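Local coordinates for lysozyme inhibitor LprI-like N-terminal domain-containing protein (PDB 3GI7) that is a secreted protein of unknown function with an LprI-like domain, and may inhibit lysozyme, at residues R32-A37 and E102-L107. Residues are numbered along the deposited sequence; the frame is centred on the assembly and turned at random. Where two conformers were deposited one is given.
Sequences RELQSA and ERAEYL
Leu34 reaches over from helix 17-49 and lays its CD1 methyl against the backbone of Ala104 on helix 86-111, one of the seams of this chain's three-helix bundle. Segments 32-37 and 102-107 run nearly parallel, 16° apart in N-to-C direction, with their axes 8.7 Å from each other at closest approach. Small residues at the crossing are consistent with that spacing: Ala37 and Ala104 both turn their methyls toward the other helix, and that of Ala37 is aimed nearly at the Ala104 methyl, which it meets from the side, CB to CB 4.0 Å. Leu34 starts from the flank of its helix, but with CG anti to the backbone N (chi1 172°) its branch swings inward, and CD1 settles 3.6 Å from Ala104 N. That one methyl serves several neighbours: CD1 of Leu107 lies 3.8 Å from Leu34 CD1, one turn further along, while CG of Arg103 touches the same Leu34 CD1 at 3.8 Å.

Arg103 thus gives the seam just the aliphatic root of its side chain. The bend at chi2 (66°) carries the guanidinium away from helix 17-49; there NE forms a salt bridge with Glu63 of helix 55-77, and NH1 another with Asp73 of a second subunit. NH1 also hydrogen-bonds an unidentified molecule, probably from the crystallisation liquor. Arg103 therefore takes part in both the intrachain seam and the contact between subunits. Trp66 of helix 55-77 touches both Leu34 and Arg103, closing the three-helix core on that side. Back at the paired alanines, the same Ala37 CB also lies 3.9 Å from Ala104 O.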
ATOM      1  N   ARG A  32     -16.225  -7.119   5.803  1.00 21.24           N
ATOM      2  CA  ARG A  32     -16.300  -8.498   6.315  1.00 22.03           C
ATOM      3  C   ARG A  32     -14.927  -9.175   6.176  1.00 22.80           C
ATOM      4  O   ARG A  32     -14.439  -9.841   7.090  1.00 22.25           O
ATOM      5  CB  ARG A  32     -17.337  -9.355   5.562  1.00 24.96           C
ATOM      6  CG  ARG A  32     -18.789  -9.058   5.893  1.00 35.55           C
ATOM      7  N   GLU A  33     -14.271  -8.967   5.056  1.00 22.95           N
ATOM      8  CA  GLU A  33     -12.909  -9.519   4.889  1.00 22.48           C
ATOM      9  C   GLU A  33     -11.908  -8.914   5.898  1.00 24.61           C
ATOM     10  O   GLU A  33     -11.042  -9.606   6.413  1.00 24.16           O
ATOM     11  CB  GLU A  33     -12.436  -9.296   3.481  1.00 23.84           C
ATOM     12  CG  GLU A  33     -13.258 -10.123   2.509  1.00 31.42           C
ATOM     13  CD  GLU A  33     -12.758 -10.015   1.076  1.00 41.67           C
ATOM     14  OE1 GLU A  33     -11.968  -9.089   0.761  1.00 52.04           O
ATOM     15  OE2 GLU A  33     -13.174 -10.849   0.255  1.00 51.45           O
ATOM     16  N   LEU A  34     -12.032  -7.628   6.193  1.00 22.20           N
ATOM     17  CA  LEU A  34     -11.167  -7.016   7.186  1.00 20.00           C
ATOM     18  C   LEU A  34     -11.408  -7.617   8.558  1.00 21.16           C
ATOM     19  O   LEU A  34     -10.467  -7.959   9.261  1.00 20.41           O
ATOM     20  CB  LEU A  34     -11.383  -5.528   7.241  1.00 19.19           C
ATOM     21  CG  LEU A  34     -10.675  -4.773   8.366  1.00 22.00           C
ATOM     22  CD1 LEU A  34      -9.160  -4.968   8.285  1.00 17.40           C
ATOM     23  CD2 LEU A  34     -11.028  -3.268   8.316  1.00 19.34           C
ATOM     24  N   GLN A  35     -12.667  -7.769   8.951  1.00 21.18           N
ATOM     25  CA  GLN A  35     -12.958  -8.402  10.245  1.00 22.66           C
ATOM     26  C   GLN A  35     -12.342  -9.794  10.325  1.00 22.68           C
ATOM     27  O   GLN A  35     -11.805 -10.190  11.380  1.00 23.21           O
ATOM     28  CB  GLN A  35     -14.455  -8.435  10.540  1.00 22.81           C
ATOM     29  CG  GLN A  35     -14.832  -9.050  11.917  1.00 23.52           C
ATOM     30  CD  GLN A  35     -14.353  -8.194  13.058  1.00 34.29           C
ATOM     31  OE1 GLN A  35     -14.608  -6.994  13.072  1.00 36.07           O
ATOM     32  NE2 GLN A  35     -13.654  -8.797  14.031  1.00 31.76           N
ATOM     33  N   SER A  36     -12.433 -10.570   9.247  1.00 22.26           N
ATOM     34  CA  SER A  36     -11.822 -11.904   9.224  1.00 24.01           C
ATOM     35  C   SER A  36     -10.315 -11.830   9.385  1.00 24.09           C
ATOM     36  O   SER A  36      -9.707 -12.667  10.095  1.00 22.96           O
ATOM     37  CB  SER A  36     -12.145 -12.656   7.938  1.00 24.73           C
ATOM     38  OG  SER A  36     -13.535 -12.857   7.864  1.00 36.71           O
ATOM     39  N   ALA A  37      -9.698 -10.861   8.716  1.00 21.71           N
ATOM     40  CA  ALA A  37      -8.257 -10.666   8.847  1.00 20.76           C
ATOM     41  C   ALA A  37      -7.873 -10.288  10.273  1.00 21.05           C
ATOM     42  O   ALA A  37      -6.855 -10.781  10.780  1.00 22.56           O
ATOM     43  CB  ALA A  37      -7.726  -9.602   7.840  1.00 16.06           C
ATOM     44  N   GLU A 102      -6.595  -2.401   2.251  1.00 19.75           N
ATOM     45  CA  GLU A 102      -5.215  -2.125   2.620  0.50 19.55           C
ATOM     46  C   GLU A 102      -4.950  -2.492   4.098  1.00 19.38           C
ATOM     47  O   GLU A 102      -3.892  -3.021   4.412  1.00 17.75           O
ATOM     48  CB  GLU A 102      -4.825  -0.675   2.316  0.50 20.56           C
ATOM     49  CG  GLU A 102      -4.869  -0.352   0.822  0.50 20.67           C
ATOM     50  CD  GLU A 102      -4.886   1.141   0.562  0.50 23.93           C
ATOM     51  OE1 GLU A 102      -4.998   1.907   1.538  0.50 28.16           O
ATOM     52  OE2 GLU A 102      -4.732   1.552  -0.608  0.50 31.88           O
ATOM     53  N   ARG A 103      -5.904  -2.220   4.984  1.00 17.85           N
ATOM     54  CA  ARG A 103      -5.762  -2.568   6.408  1.00 18.61           C
ATOM     55  C   ARG A 103      -5.744  -4.074   6.579  1.00 16.96           C
ATOM     56  O   ARG A 103      -4.956  -4.613   7.375  1.00 18.83           O
ATOM     57  CB  ARG A 103      -6.865  -1.946   7.277  1.00 19.83           C
ATOM     58  CG  ARG A 103      -6.613  -2.153   8.780  1.00 20.30           C
ATOM     59  CD  ARG A 103      -5.392  -1.423   9.252  1.00 21.37           C
ATOM     60  NE  ARG A 103      -5.266  -1.544  10.692  1.00 18.20           N
ATOM     61  CZ  ARG A 103      -4.267  -0.983  11.375  1.00 16.67           C
ATOM     62  NH1 ARG A 103      -3.342  -0.261  10.757  1.00 18.44           N
ATOM     63  NH2 ARG A 103      -4.210  -1.166  12.680  1.00 19.41           N
ATOM     64  N   ALA A 104      -6.563  -4.782   5.811  1.00 17.66           N
ATOM     65  CA  ALA A 104      -6.617  -6.212   5.892  1.00 19.47           C
ATOM     66  C   ALA A 104      -5.273  -6.806   5.495  1.00 19.04           C
ATOM     67  O   ALA A 104      -4.782  -7.739   6.145  1.00 18.03           O
ATOM     68  CB  ALA A 104      -7.757  -6.793   5.027  1.00 18.10           C
ATOM     69  N   GLU A 105      -4.682  -6.286   4.409  1.00 16.13           N
ATOM     70  CA  GLU A 105      -3.366  -6.742   3.991  1.00 18.59           C
ATOM     71  C   GLU A 105      -2.310  -6.500   5.086  1.00 18.50           C
ATOM     72  O   GLU A 105      -1.498  -7.359   5.379  1.00 17.72           O
ATOM     73  CB  GLU A 105      -2.919  -6.069   2.709  1.00 17.96           C
ATOM     74  CG  GLU A 105      -1.584  -6.558   2.264  1.00 17.03           C
ATOM     75  CD  GLU A 105      -1.050  -5.870   1.024  1.00 36.37           C
ATOM     76  OE1 GLU A 105      -1.835  -5.751   0.071  1.00 42.64           O
ATOM     77  OE2 GLU A 105       0.171  -5.580   1.003  1.00 34.85           O
ATOM     78  N   TYR A 106      -2.329  -5.328   5.679  1.00 16.51           N
ATOM     79  CA  TYR A 106      -1.409  -5.026   6.743  1.00 16.83           C
ATOM     80  C   TYR A 106      -1.556  -5.992   7.944  1.00 15.99           C
ATOM     81  O   TYR A 106      -0.588  -6.471   8.482  1.00 16.72           O
ATOM     82  CB  TYR A 106      -1.640  -3.587   7.197  1.00 18.06           C
ATOM     83  CG  TYR A 106      -0.812  -3.187   8.388  1.00 18.44           C
ATOM     84  CD1 TYR A 106       0.571  -3.130   8.296  1.00 20.84           C
ATOM     85  CD2 TYR A 106      -1.406  -2.955   9.628  1.00 22.14           C
ATOM     86  CE1 TYR A 106       1.347  -2.779   9.398  1.00 24.04           C
ATOM     87  CE2 TYR A 106      -0.650  -2.586  10.731  1.00 23.34           C
ATOM     88  CZ  TYR A 106       0.728  -2.523  10.618  1.00 29.71           C
ATOM     89  OH  TYR A 106       1.518  -2.168  11.690  1.00 31.64           O
ATOM     90  N   LEU A 107      -2.785  -6.275   8.355  1.00 15.97           N
ATOM     91  CA  LEU A 107      -3.023  -7.182   9.506  1.00 16.50           C
ATOM     92  C   LEU A 107      -2.568  -8.609   9.189  1.00 16.33           C
ATOM     93  O   LEU A 107      -1.984  -9.294  10.023  1.00 18.21           O
ATOM     94  CB  LEU A 107      -4.509  -7.150   9.879  1.00 17.21           C
ATOM     95  CG  LEU A 107      -5.024  -5.810  10.425  1.00 17.57           C
ATOM     96  CD1 LEU A 107      -6.511  -6.004  10.831  1.00 16.33           C
ATOM     97  CD2 LEU A 107      -4.172  -5.253  11.572  1.00 17.89           C
TER